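Aspartate aminotransferase (Thermotoga maritima, PDB 1O4S) catalyses the reversible, pyridoxal-phosphate-dependent transfer of an amino group from L-aspartate to 2-oxoglutarate, giving oxaloacetate and L-glutamate. Local coordinates at residues E82-I87 with D102-T107; Y240-S245 with V255-S260. All coordinates share one frame; numbering follows the deposited sequence.

Contact 1 (E82-I87 with D102-T107); sequences ELREGI and DQVVVT
Helix 81-95 packs here against strand 104-107, an outermost strand of the seven-stranded mixed sheet, through Leu83, Arg84 and Ile87 on Val104 and Val106. The short segments of helix and strand cross at 117°, and their axes come within 8.4 Å. Val104 and Val106 both point toward the helix. Arg84 lies over them with the aliphatic part of its side chain, and its CG is 3.9 Å from Val106 CG2. Its CD sits tightly against the backbone, 3.1 Å from Val104 O. From there the chain bends at chi3 (-71°), which turns the guanidinium toward Asp102, at the start of segment 102-107. Arg84 NH2 meets Asp102 OD2 at 3.3 Å, a salt bridge with a weak hydrogen bond. The carboxylate oxygen comes in at the guanidinium edge, and the two planes are only 19° apart. A water donates to Asp102 OD2 at 2.6 Å and also accepts weakly from Arg84 NH1. The guanidinium is held further by NE, which bonds to Gly79 O, while Asp102 OD2 has a second salt bridge, to Arg78. This helix-on-sheet layer belongs to the large domain of a class I aminotransferase, which has the fold type I architecture of pyridoxal-phosphate enzymes. Leu83 crosses Val106 at about a right angle, with its CD2 3.9 Å from Val106 CG1. Ile87 reaches both valines by separate branches: CG2 lies 4.1 Å from Val104 CG1, and CD1 comes equally near Val106 CG2. Ile87 also touches Tyr257 and Ile259 on the adjacent strand.

Contact 2 (Y240-S245 with V255-S260); sequences YINGFS and VGYLIS. With PLP (pyridoxal-5'-phosphate), chain M.
Two antiparallel strands meet edge to edge inside the seven-stranded sheet, where Tyr240 pairs with Ile259 and Asn242 with Tyr257. Both are hydrogen-bonded pairs, linked in each direction; Tyr240 N to Ile259 O, at 2.8 Å, is nearly straight. Phe244 N continues the ladder to Val255 O. Gly243 and Gly256 form a non-hydrogen-bonded pair with their CA atoms only 3.6 Å apart, and a side chain on Gly243 would clash with the partner strand. Tyr257 has its CG between the backbone N and the carbonyl carbon (chi1 56°), and its ring lies back across the neighbouring strand. Asn242 O sits 3.8 Å above the plane of the Tyr257 ring, over its centre. Tyr257 CE1, at one edge of the ring, lies 4.0 Å from Tyr240 CE2, while CE2 on the other side approaches Phe244 CE1. With an alanine in place of Tyr257, a gap would probably open between Tyr240 and Phe244, and Asn242 O would lose its ring cover. Asn242 is fixed at both ends of its amide: ND2 donates to Tyr240 OH at 2.9 Å, nearly in the amide plane, and OD1 accepts from Gly243 N. Ile87 and Ile91 of helix 81-95 pack on the sheet face that carries Tyr240, Tyr257 and Ile259. At the end of the pair, Ser245 OG donates to PLP O1P at 2.7 Å. One water joins Ser245 N, Val255 O and PLP O2P; another bridges Ser245 OG and Val255 N. Arg254 also bonds to PLP. The phosphate rests where strand 238-243 ends and strand 256-259 begins, as in the cofactor site of fold type I aminotransferases.

How the contacts relate
Contact 1 comes first along the chain. It closes a loop of 14 residues that holds the rest of helix 81-95 and the turn leading into strand 104-107. The chain then builds most of the large sheet before contact 2 opens. Contact 2 closes a shorter loop of nine residues, which carries Arg254 and Lys246, the cofactor attachment residue, not joined to PLP in this structure. The two loops follow in series and do not cross. They meet in the sheet, because strand 256-259 lies between strands 104-107 and 238-243 and runs antiparallel to both. Val105 N to Leu258 O and Thr107 N to Gly256 O probably bond there. Together the two contacts connect helix 81-95, the sheet edge and the phosphate site.

Contact 1 (E82-I87 with D102-T107)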
# COMPACT_ATOMS: atom_id res chain seq x y z
N GLU B 82 1.88 12.09 16.22
CA GLU B 82 1.06 11.76 17.39
C GLU B 82 0.69 10.27 17.47
O GLU B 82 0.69 9.66 18.56
CB GLU B 82 -0.19 12.66 17.38
CG GLU B 82 0.12 14.15 17.71
CD GLU B 82 0.66 15.05 16.55
OE1 GLU B 82 0.68 14.65 15.32
OE2 GLU B 82 1.08 16.21 16.88
N LEU B 83 0.45 9.66 16.30
CA LEU B 83 0.15 8.23 16.24
C LEU B 83 1.44 7.43 16.52
O LEU B 83 1.44 6.50 17.31
CB LEU B 83 -0.48 7.85 14.89
CG LEU B 83 -0.82 6.39 14.64
CD1 LEU B 83 -1.63 5.78 15.82
CD2 LEU B 83 -1.53 6.16 13.31
N ARG B 84 2.55 7.84 15.93
CA ARG B 84 3.80 7.15 16.18
C ARG B 84 4.21 7.23 17.64
O ARG B 84 4.63 6.23 18.22
CB ARG B 84 4.88 7.70 15.27
CG ARG B 84 4.70 7.22 13.84
CD ARG B 84 5.88 7.54 12.96
NE ARG B 84 5.96 8.97 12.69
CZ ARG B 84 6.88 9.80 13.16
NH1 ARG B 84 6.82 11.08 12.83
NH2 ARG B 84 7.83 9.38 13.97
N GLU B 85 4.05 8.41 18.24
CA GLU B 85 4.34 8.64 19.63
C GLU B 85 3.40 7.83 20.52
O GLU B 85 3.84 7.24 21.48
CB GLU B 85 4.23 10.13 19.94
CG GLU B 85 4.49 10.49 21.39
CD GLU B 85 4.19 11.95 21.67
OE1 GLU B 85 3.06 12.42 21.35
OE2 GLU B 85 5.11 12.63 22.21
N GLY B 86 2.11 7.82 20.20
CA GLY B 86 1.16 7.01 20.95
C GLY B 86 1.51 5.53 20.92
O GLY B 86 1.53 4.87 21.95
N ILE B 87 1.81 5.00 19.73
CA ILE B 87 2.26 3.61 19.59
C ILE B 87 3.55 3.34 20.37
O ILE B 87 3.65 2.35 21.11
CB ILE B 87 2.44 3.27 18.13
CG1 ILE B 87 1.08 3.25 17.43
CG2 ILE B 87 3.15 1.93 18.00
CD1 ILE B 87 1.15 3.31 15.89
N ASP B 102 10.42 7.94 16.29
CA ASP B 102 11.22 7.71 15.08
C ASP B 102 11.62 6.23 14.86
O ASP B 102 12.21 5.90 13.84
CB ASP B 102 12.45 8.62 15.08
CG ASP B 102 12.07 10.11 14.88
OD1 ASP B 102 12.95 10.99 15.18
OD2 ASP B 102 10.91 10.51 14.46
N GLN B 103 11.26 5.34 15.79
CA GLN B 103 11.44 3.90 15.61
C GLN B 103 10.21 3.20 15.00
O GLN B 103 10.25 2.02 14.76
CB GLN B 103 11.75 3.23 16.95
CG GLN B 103 13.12 3.52 17.47
CD GLN B 103 13.42 2.83 18.79
OE1 GLN B 103 13.34 3.45 19.83
NE2 GLN B 103 13.75 1.54 18.73
N VAL B 104 9.13 3.96 14.82
CA VAL B 104 7.81 3.45 14.41
C VAL B 104 7.50 3.91 13.00
O VAL B 104 7.71 5.07 12.65
CB VAL B 104 6.68 3.97 15.34
CG1 VAL B 104 5.25 3.47 14.87
CG2 VAL B 104 6.96 3.60 16.81
N VAL B 105 6.97 3.02 12.18
CA VAL B 105 6.42 3.40 10.89
C VAL B 105 5.01 2.83 10.83
O VAL B 105 4.79 1.66 11.09
CB VAL B 105 7.23 2.84 9.68
CG1 VAL B 105 6.75 3.44 8.41
CG2 VAL B 105 8.73 3.11 9.87
N VAL B 106 4.08 3.68 10.45
CA VAL B 106 2.68 3.33 10.35
C VAL B 106 2.45 2.92 8.90
O VAL B 106 2.88 3.61 7.99
CB VAL B 106 1.81 4.53 10.76
CG1 VAL B 106 0.32 4.26 10.45
CG2 VAL B 106 2.05 4.86 12.24
N THR B 107 1.77 1.79 8.72
CA THR B 107 1.60 1.11 7.46
C THR B 107 0.16 0.66 7.23
O THR B 107 -0.66 0.64 8.15
CB THR B 107 2.50 -0.17 7.47
OG1 THR B 107 2.08 -1.05 8.53
CG2 THR B 107 4.01 0.15 7.78
O HOH W 1 9.63 12.67 13.78

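Contact 2 (Y240-S245 with V255-S260)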
# COMPACT_ATOMS: atom_id res chain seq x y z
N TYR B 240 9.58 -5.51 14.99
CA TYR B 240 8.36 -5.82 15.68
C TYR B 240 7.18 -5.35 14.83
O TYR B 240 7.15 -4.21 14.38
CB TYR B 240 8.38 -5.16 17.06
CG TYR B 240 7.11 -5.32 17.85
CD1 TYR B 240 6.86 -6.49 18.59
CD2 TYR B 240 6.14 -4.28 17.88
CE1 TYR B 240 5.66 -6.62 19.34
CE2 TYR B 240 4.97 -4.40 18.62
CZ TYR B 240 4.72 -5.57 19.34
OH TYR B 240 3.58 -5.67 20.09
N ILE B 241 6.22 -6.25 14.61
CA ILE B 241 5.05 -5.96 13.81
C ILE B 241 3.75 -6.21 14.56
O ILE B 241 3.55 -7.29 15.14
CB ILE B 241 5.10 -6.74 12.47
CG1 ILE B 241 6.29 -6.19 11.68
CG2 ILE B 241 3.78 -6.62 11.71
CD1 ILE B 241 6.56 -6.83 10.45
N ASN B 242 2.88 -5.20 14.53
CA ASN B 242 1.56 -5.27 15.15
C ASN B 242 0.62 -4.30 14.41
O ASN B 242 0.98 -3.72 13.39
CB ASN B 242 1.69 -4.99 16.66
CG ASN B 242 0.62 -5.70 17.52
OD1 ASN B 242 -0.49 -5.97 17.06
ND2 ASN B 242 0.96 -5.97 18.78
N GLY B 243 -0.61 -4.18 14.88
CA GLY B 243 -1.57 -3.23 14.34
C GLY B 243 -2.93 -3.39 14.99
O GLY B 243 -3.04 -4.04 16.03
N PHE B 244 -3.95 -2.82 14.36
CA PHE B 244 -5.26 -2.65 15.00
C PHE B 244 -6.29 -3.61 14.49
O PHE B 244 -7.41 -3.69 15.01
CB PHE B 244 -5.73 -1.20 14.81
CG PHE B 244 -4.86 -0.23 15.49
CD1 PHE B 244 -3.67 0.19 14.88
CD2 PHE B 244 -5.14 0.19 16.79
CE1 PHE B 244 -2.82 1.07 15.52
CE2 PHE B 244 -4.29 1.06 17.46
CZ PHE B 244 -3.12 1.50 16.83
N SER B 245 -5.91 -4.36 13.46
CA SER B 245 -6.87 -5.17 12.72
C SER B 245 -7.55 -6.19 13.62
O SER B 245 -8.76 -6.32 13.61
CB SER B 245 -6.18 -5.90 11.58
OG SER B 245 -6.04 -5.06 10.45
N VAL B 255 -4.59 -0.31 9.22
CA VAL B 255 -3.61 0.39 10.03
C VAL B 255 -2.81 -0.61 10.85
O VAL B 255 -3.36 -1.33 11.69
CB VAL B 255 -4.22 1.34 11.06
CG1 VAL B 255 -3.13 2.22 11.69
CG2 VAL B 255 -5.31 2.12 10.46
N GLY B 256 -1.51 -0.65 10.60
CA GLY B 256 -0.60 -1.44 11.37
C GLY B 256 0.66 -0.63 11.49
O GLY B 256 0.70 0.54 11.07
N TYR B 257 1.69 -1.26 12.05
CA TYR B 257 2.94 -0.57 12.25
C TYR B 257 4.10 -1.52 12.45
O TYR B 257 3.93 -2.71 12.74
CB TYR B 257 2.83 0.39 13.44
CG TYR B 257 2.39 -0.27 14.72
CD1 TYR B 257 3.31 -0.94 15.54
CD2 TYR B 257 1.08 -0.25 15.10
CE1 TYR B 257 2.92 -1.55 16.70
CE2 TYR B 257 0.66 -0.89 16.26
CZ TYR B 257 1.59 -1.53 17.06
OH TYR B 257 1.18 -2.12 18.23
N LEU B 258 5.29 -0.94 12.29
CA LEU B 258 6.55 -1.62 12.51
C LEU B 258 7.32 -0.78 13.48
O LEU B 258 7.30 0.45 13.40
CB LEU B 258 7.28 -1.72 11.17
CG LEU B 258 8.72 -2.24 11.12
CD1 LEU B 258 8.95 -2.99 9.84
CD2 LEU B 258 9.75 -1.08 11.27
N ILE B 259 7.97 -1.45 14.43
CA ILE B 259 8.94 -0.85 15.32
C ILE B 259 10.26 -1.62 15.19
O ILE B 259 10.29 -2.83 15.29
CB ILE B 259 8.45 -0.92 16.80
CG1 ILE B 259 6.98 -0.49 16.92
CG2 ILE B 259 9.37 -0.05 17.69
CD1 ILE B 259 6.45 -0.30 18.39
N SER B 260 11.35 -0.89 14.99
CA SER B 260 12.68 -1.48 14.97
C SER B 260 13.71 -0.43 15.41
O SER B 260 13.35 0.51 16.07
CB SER B 260 12.99 -2.04 13.55
OG SER B 260 14.14 -2.88 13.53
N1 PLP M . -0.33 -11.75 10.19
C2 PLP M . -1.26 -12.75 10.37
C2A PLP M . -0.71 -14.12 10.62
C3 PLP M . -2.64 -12.49 10.27
O3 PLP M . -3.45 -13.39 10.43
C4 PLP M . -3.09 -11.18 10.04
C4A PLP M . -4.60 -10.88 9.96
C5 PLP M . -2.09 -10.18 9.89
C6 PLP M . -0.74 -10.49 9.96
C5A PLP M . -2.34 -8.71 9.64
O4P PLP M . -3.31 -8.20 8.75
P PLP M . -3.59 -6.63 8.59
O1P PLP M . -5.06 -6.63 8.42
O2P PLP M . -3.10 -5.91 9.78
O3P PLP M . -2.85 -6.38 7.33
O HOH W 2 -6.31 -2.39 10.31
O HOH W 3 -3.37 -4.31 11.75